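Local coordinates for cofilin (Streptomyces griseoflavus, PDB 5IVU), which probably binds actin, as a member of the ADF/cofilin family of cytoskeletal proteins, at residues Tyr28-Leu33 against Asp52-Asp57; Arg81-Phe86 against Ile116-Gln121. All coordinates share one frame; numbering follows the deposited sequence.

Contact 1: Tyr28-Leu33 against Asp52-Asp57; sequences YIIFHL and DNFLAD
Y28 opens the strand by laying its ring against F54 of helix 51-57, an instance of the sheet-to-helix packing on which the ADF-homology fold is built: a mixed sheet with helices on its faces. Y28 CG stands between the backbone N and the carbonyl carbon (chi1 69°), and the ring reaches from the strand toward the helix. F54 turns an edge to that ring in an edge-to-face pair, centroids 5.2 Å apart and planes at 56°, with F54 CD1 3.8 Å from Y28 CD1. F54 CB adds a CH-pi contact, 4.1 Å from the centroid of the Y28 ring, so one phenylalanine meets the tyrosine with both its ring and its stem. I30 returns to the helix: its CD1 comes to the edge of the F54 ring, 3.8 Å from F54 CE1, while its CG1 lies beside D57 CB. The F54 ring thus sits against two alternate residues of the strand, and Y68 and Y51 also meet it. D57 holds K44 by a salt bridge through OD1; its other oxygen, OD2, accepts the hydroxyl hydrogen bond from Y28 OH at 2.7 Å, on the anti side and 26° out of the carboxylate plane.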
loop_
_atom_site.group_PDB
_atom_site.type_symbol
_atom_site.label_atom_id
_atom_site.label_comp_id
_atom_site.label_asym_id
_atom_site.label_seq_id
_atom_site.Cartn_x
_atom_site.Cartn_y
_atom_site.Cartn_z
ATOM N N TYR A 28 -3.755 5.165 -6.295
ATOM C CA TYR A 28 -2.910 4.328 -5.420
ATOM C C TYR A 28 -1.440 4.272 -5.800
ATOM O O TYR A 28 -1.062 4.623 -6.913
ATOM C CB TYR A 28 -3.472 2.901 -5.331
ATOM C CG TYR A 28 -3.390 2.058 -6.591
ATOM C CD1 TYR A 28 -2.242 1.333 -6.901
ATOM C CD2 TYR A 28 -4.490 1.945 -7.446
ATOM C CE1 TYR A 28 -2.179 0.545 -8.036
ATOM C CE2 TYR A 28 -4.439 1.151 -8.578
ATOM C CZ TYR A 28 -3.284 0.467 -8.872
ATOM O OH TYR A 28 -3.246 -0.302 -9.990
ATOM N N ILE A 29 -0.625 3.813 -4.851
ATOM C CA ILE A 29 0.824 3.647 -5.024
ATOM C C ILE A 29 1.233 2.268 -4.475
ATOM O O ILE A 29 0.793 1.873 -3.392
ATOM C CB ILE A 29 1.628 4.724 -4.252
ATOM C CG1 ILE A 29 1.193 6.134 -4.654
ATOM C CG2 ILE A 29 3.127 4.554 -4.485
ATOM C CD1 ILE A 29 1.792 7.230 -3.794
ATOM N N ILE A 30 2.088 1.561 -5.220
ATOM C CA ILE A 30 2.671 0.292 -4.779
ATOM C C ILE A 30 4.148 0.508 -4.444
ATOM O O ILE A 30 4.913 0.930 -5.298
ATOM C CB ILE A 30 2.553 -0.804 -5.864
ATOM C CG1 ILE A 30 1.109 -0.937 -6.389
ATOM C CG2 ILE A 30 3.050 -2.145 -5.323
ATOM C CD1 ILE A 30 0.115 -1.531 -5.402
ATOM N N PHE A 31 4.533 0.232 -3.200
ATOM C CA PHE A 31 5.936 0.281 -2.760
ATOM C C PHE A 31 6.504 -1.128 -2.618
ATOM O O PHE A 31 5.757 -2.084 -2.384
ATOM C CB PHE A 31 6.062 0.996 -1.415
ATOM C CG PHE A 31 5.390 2.333 -1.373
ATOM C CD1 PHE A 31 4.059 2.449 -0.992
ATOM C CD2 PHE A 31 6.092 3.484 -1.713
ATOM C CE1 PHE A 31 3.438 3.688 -0.956
ATOM C CE2 PHE A 31 5.477 4.727 -1.676
ATOM C CZ PHE A 31 4.149 4.830 -1.297
ATOM N N HIS A 32 7.830 -1.231 -2.720
ATOM C CA HIS A 32 8.540 -2.517 -2.643
ATOM C C HIS A 32 10.013 -2.339 -2.218
ATOM O O HIS A 32 10.524 -1.221 -2.231
ATOM C CB HIS A 32 8.391 -3.281 -3.979
ATOM C CG HIS A 32 9.322 -2.834 -5.071
ATOM N ND1 HIS A 32 9.636 -1.510 -5.308
ATOM C CD2 HIS A 32 9.963 -3.546 -6.029
ATOM C CE1 HIS A 32 10.455 -1.431 -6.340
ATOM N NE2 HIS A 32 10.669 -2.653 -6.795
ATOM N N LEU A 33 10.664 -3.429 -1.806
ATOM C CA LEU A 33 12.140 -3.447 -1.604
ATOM C C LEU A 33 12.812 -3.673 -2.938
ATOM O O LEU A 33 12.306 -4.457 -3.743
ATOM C CB LEU A 33 12.623 -4.586 -0.696
ATOM C CG LEU A 33 12.939 -4.465 0.780
ATOM C CD1 LEU A 33 12.204 -3.305 1.373
ATOM C CD2 LEU A 33 12.629 -5.760 1.520
ATOM N N ASP A 52 -10.221 -3.272 -8.857
ATOM C CA ASP A 52 -9.664 -4.526 -9.390
ATOM C C ASP A 52 -8.283 -4.381 -10.030
ATOM O O ASP A 52 -7.503 -5.344 -10.018
ATOM C CB ASP A 52 -10.629 -5.176 -10.381
ATOM C CG ASP A 52 -11.874 -5.704 -9.711
ATOM O OD1 ASP A 52 -11.773 -6.294 -8.613
ATOM O OD2 ASP A 52 -12.961 -5.541 -10.287
ATOM N N ASN A 53 -7.979 -3.211 -10.581
ATOM C CA ASN A 53 -6.613 -2.909 -11.050
ATOM C C ASN A 53 -5.599 -2.873 -9.909
ATOM O O ASN A 53 -4.441 -3.275 -10.091
ATOM C CB ASN A 53 -6.550 -1.570 -11.795
ATOM C CG ASN A 53 -7.049 -1.672 -13.224
ATOM O OD1 ASN A 53 -8.184 -2.078 -13.476
ATOM N ND2 ASN A 53 -6.188 -1.327 -14.169
ATOM N N PHE A 54 -6.034 -2.376 -8.746
ATOM C CA PHE A 54 -5.216 -2.402 -7.529
ATOM C C PHE A 54 -4.918 -3.840 -7.118
ATOM O O PHE A 54 -3.747 -4.195 -6.931
ATOM C CB PHE A 54 -5.910 -1.651 -6.390
ATOM C CG PHE A 54 -5.231 -1.793 -5.059
ATOM C CD1 PHE A 54 -3.883 -1.481 -4.910
ATOM C CD2 PHE A 54 -5.949 -2.203 -3.942
ATOM C CE1 PHE A 54 -3.253 -1.599 -3.677
ATOM C CE2 PHE A 54 -5.329 -2.316 -2.703
ATOM C CZ PHE A 54 -3.974 -2.015 -2.574
ATOM N N LEU A 55 -5.975 -4.652 -7.015
ATOM C CA LEU A 55 -5.841 -6.060 -6.656
ATOM C C LEU A 55 -4.927 -6.832 -7.609
ATOM O O LEU A 55 -4.166 -7.693 -7.160
ATOM C CB LEU A 55 -7.204 -6.740 -6.585
ATOM C CG LEU A 55 -8.097 -6.322 -5.412
ATOM C CD1 LEU A 55 -9.446 -7.030 -5.489
ATOM C CD2 LEU A 55 -7.426 -6.608 -4.072
ATOM N N ALA A 56 -4.963 -6.478 -8.895
ATOM C CA ALA A 56 -4.094 -7.088 -9.907
ATOM C C ALA A 56 -2.615 -6.774 -9.700
ATOM O O ALA A 56 -1.773 -7.601 -10.015
ATOM C CB ALA A 56 -4.524 -6.667 -11.314
ATOM N N ASP A 57 -2.302 -5.586 -9.188
ATOM C CA ASP A 57 -0.905 -5.204 -8.898
ATOM C C ASP A 57 -0.336 -5.731 -7.576
ATOM O O ASP A 57 0.853 -5.548 -7.304
ATOM C CB ASP A 57 -0.743 -3.683 -8.959
ATOM C CG ASP A 57 -0.840 -3.165 -10.368
ATOM O OD1 ASP A 57 0.068 -3.508 -11.136
ATOM O OD2 ASP A 57 -1.801 -2.450 -10.719
#

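Contact 2: Arg81-Phe86 against Ile116-Gln121; sequences RNKLTF and IAVEIQ
L84 and F86 each offer a backbone carbonyl to segment 116-121, and with the amide of F86 they build the parallel ladder of a beta-alpha-beta unit, in which helix 96-112 links strands 81-89 and 118-122. L84 O is gripped twice, by A117 N at 2.8 Å in the carbonyl plane and by V118 N at 3.2 Å, tilted 24° from it. F86 then uses both its backbone groups: its N donates to V118 O at 2.9 Å and its O receives I120 N at 2.8 Å. The intervening residue T85 turns its own backbone to Y68 on strand 64-72. Its hydroxyl is satisfied locally, OG1 donating to K83 O at 3.1 Å from well above the carbonyl plane. The rest of T85 is apolar in its dealings: CG2, anti to the backbone N, lies against V118 CG2 and reaches I120 CG1 at 3.7 Å. An alanine at this position is likely to leave a gap beside V118 and I120 and to deprive K83 O of its hydroxyl donor. On the other face, I116 CG2 packs on F86 CB at 3.8 Å, and the F86 ring runs on to helix 96-112. K83 stretches its extended chain past A117 CB; its NZ donates to a water that in turn donates to A117 O, and NZ also hydrogen-bonds directly to A137 O. E119, on the same face as F86, sends its carboxylate to R110 in a salt bridge. Backbone bonds therefore fix the pairing, while E119 finds its charged partner beyond the pair and K83 divides its ammonium between a water bridge inside the contact and A137 O outside it, consistent with a partly buried strand pair at one edge of the sheet.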
loop_
_atom_site.group_PDB
_atom_site.type_symbol
_atom_site.label_atom_id
_atom_site.label_comp_id
_atom_site.label_asym_id
_atom_site.label_seq_id
_atom_site.Cartn_x
_atom_site.Cartn_y
_atom_site.Cartn_z
ATOM N N ARG A 81 -16.965 9.951 1.794
ATOM C CA ARG A 81 -15.744 10.216 2.560
ATOM C C ARG A 81 -14.529 9.553 1.896
ATOM O O ARG A 81 -14.702 8.616 1.135
ATOM C CB ARG A 81 -15.916 9.722 3.995
ATOM C CG ARG A 81 -17.054 10.446 4.802
ATOM C CD ARG A 81 -16.584 11.703 5.539
ATOM N NE ARG A 81 -17.529 12.211 6.563
ATOM C CZ ARG A 81 -17.420 12.090 7.899
ATOM N NH1 ARG A 81 -16.388 11.479 8.489
ATOM N NH2 ARG A 81 -18.374 12.614 8.680
ATOM N N ASN A 82 -13.320 10.060 2.157
ATOM C CA ASN A 82 -12.083 9.420 1.685
ATOM C C ASN A 82 -11.191 9.075 2.855
ATOM O O ASN A 82 -11.146 9.812 3.848
ATOM C CB ASN A 82 -11.312 10.299 0.696
ATOM C CG ASN A 82 -11.847 10.179 -0.717
ATOM O OD1 ASN A 82 -12.917 10.704 -1.034
ATOM N ND2 ASN A 82 -11.101 9.490 -1.579
ATOM N N LYS A 83 -10.465 7.967 2.731
ATOM C CA LYS A 83 -9.487 7.583 3.735
ATOM C C LYS A 83 -8.236 7.014 3.084
ATOM O O LYS A 83 -8.303 6.072 2.312
ATOM C CB LYS A 83 -10.107 6.585 4.702
ATOM C CG LYS A 83 -11.000 7.250 5.729
ATOM C CD LYS A 83 -11.398 6.319 6.858
ATOM C CE LYS A 83 -11.884 7.106 8.063
ATOM N NZ LYS A 83 -12.415 6.207 9.128
ATOM N N LEU A 84 -7.094 7.604 3.408
ATOM C CA LEU A 84 -5.809 7.111 2.943
ATOM C C LEU A 84 -5.517 5.824 3.721
ATOM O O LEU A 84 -5.446 5.832 4.952
ATOM C CB LEU A 84 -4.707 8.160 3.158
ATOM C CG LEU A 84 -4.926 9.483 2.398
ATOM C CD1 LEU A 84 -4.210 10.648 3.060
ATOM C CD2 LEU A 84 -4.508 9.355 0.944
ATOM N N THR A 85 -5.355 4.734 2.980
ATOM C CA THR A 85 -5.266 3.396 3.524
ATOM C C THR A 85 -3.901 2.778 3.230
ATOM O O THR A 85 -3.532 2.631 2.074
ATOM C CB THR A 85 -6.357 2.501 2.897
ATOM O OG1 THR A 85 -7.641 3.122 3.051
ATOM C CG2 THR A 85 -6.361 1.118 3.533
ATOM N N PHE A 86 -3.155 2.445 4.284
ATOM C CA PHE A 86 -1.894 1.709 4.170
ATOM C C PHE A 86 -2.174 0.217 4.224
ATOM O O PHE A 86 -2.956 -0.239 5.050
ATOM C CB PHE A 86 -0.949 2.097 5.302
ATOM C CG PHE A 86 0.451 1.592 5.123
ATOM C CD1 PHE A 86 1.368 2.302 4.362
ATOM C CD2 PHE A 86 0.856 0.412 5.724
ATOM C CE1 PHE A 86 2.668 1.846 4.204
ATOM C CE2 PHE A 86 2.151 -0.054 5.571
ATOM C CZ PHE A 86 3.061 0.665 4.808
ATOM N N ILE A 116 -2.181 8.906 7.271
ATOM C CA ILE A 116 -2.818 7.617 6.971
ATOM C C ILE A 116 -3.972 7.426 7.958
ATOM O O ILE A 116 -3.788 7.576 9.162
ATOM C CB ILE A 116 -1.826 6.440 7.097
ATOM C CG1 ILE A 116 -0.721 6.514 6.023
ATOM C CG2 ILE A 116 -2.551 5.100 7.040
ATOM C CD1 ILE A 116 -1.170 6.352 4.587
ATOM N N ALA A 117 -5.157 7.118 7.432
ATOM C CA ALA A 117 -6.377 6.996 8.240
ATOM C C ALA A 117 -6.687 5.565 8.644
ATOM O O ALA A 117 -7.216 5.359 9.730
ATOM C CB ALA A 117 -7.559 7.588 7.500
ATOM N N VAL A 118 -6.379 4.593 7.777
ATOM C CA VAL A 118 -6.563 3.166 8.088
ATOM C C VAL A 118 -5.370 2.315 7.652
ATOM O O VAL A 118 -4.673 2.644 6.701
ATOM C CB VAL A 118 -7.854 2.564 7.468
ATOM C CG1 VAL A 118 -9.100 2.964 8.255
ATOM C CG2 VAL A 118 -8.004 2.972 6.024
ATOM N N GLU A 119 -5.165 1.213 8.370
ATOM C CA GLU A 119 -4.142 0.228 8.061
ATOM C C GLU A 119 -4.773 -1.143 7.866
ATOM O O GLU A 119 -5.692 -1.527 8.588
ATOM C CB GLU A 119 -3.132 0.120 9.193
ATOM C CG GLU A 119 -2.355 1.392 9.464
ATOM C CD GLU A 119 -1.510 1.267 10.707
ATOM O OE1 GLU A 119 -2.106 1.102 11.797
ATOM O OE2 GLU A 119 -0.262 1.313 10.581
ATOM N N ILE A 120 -4.245 -1.870 6.891
ATOM C CA ILE A 120 -4.683 -3.208 6.575
ATOM C C ILE A 120 -3.434 -4.094 6.534
ATOM O O ILE A 120 -2.425 -3.724 5.947
ATOM C CB ILE A 120 -5.404 -3.269 5.202
ATOM C CG1 ILE A 120 -6.540 -2.237 5.095
ATOM C CG2 ILE A 120 -5.964 -4.663 4.945
ATOM C CD1 ILE A 120 -7.763 -2.540 5.937
ATOM N N GLN A 121 -3.514 -5.247 7.189
ATOM C CA GLN A 121 -2.529 -6.305 7.062
ATOM C C GLN A 121 -3.256 -7.394 6.287
ATOM O O GLN A 121 -4.307 -7.861 6.720
ATOM C CB GLN A 121 -2.100 -6.777 8.450
ATOM C CG GLN A 121 -0.971 -7.812 8.476
ATOM C CD GLN A 121 0.427 -7.232 8.239
ATOM O OE1 GLN A 121 0.761 -6.145 8.718
ATOM N NE2 GLN A 121 1.260 -7.982 7.514
HETATM O O HOH W 1 -10.015 6.415 10.780
#

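One sheet serves both contacts in different ways: contact 1 packs a helix against its face, and contact 2 joins one of its outermost strands, 118-122, to its neighbour. Strand 64-72 lies between strands 28-33 and 81-89 and bonds to both, I29 and F31 pairing with V67 and W65 on one side and T85 with Y68 on the other. Y68 also meets the F54 ring, so a single residue touches both arrangements. Their centres are about 14 Å apart and their nearest atoms about 5 Å, without direct touch. Together the two contacts illustrate how one mixed sheet is covered on a face by a helix and extended at an edge by a parallel strand.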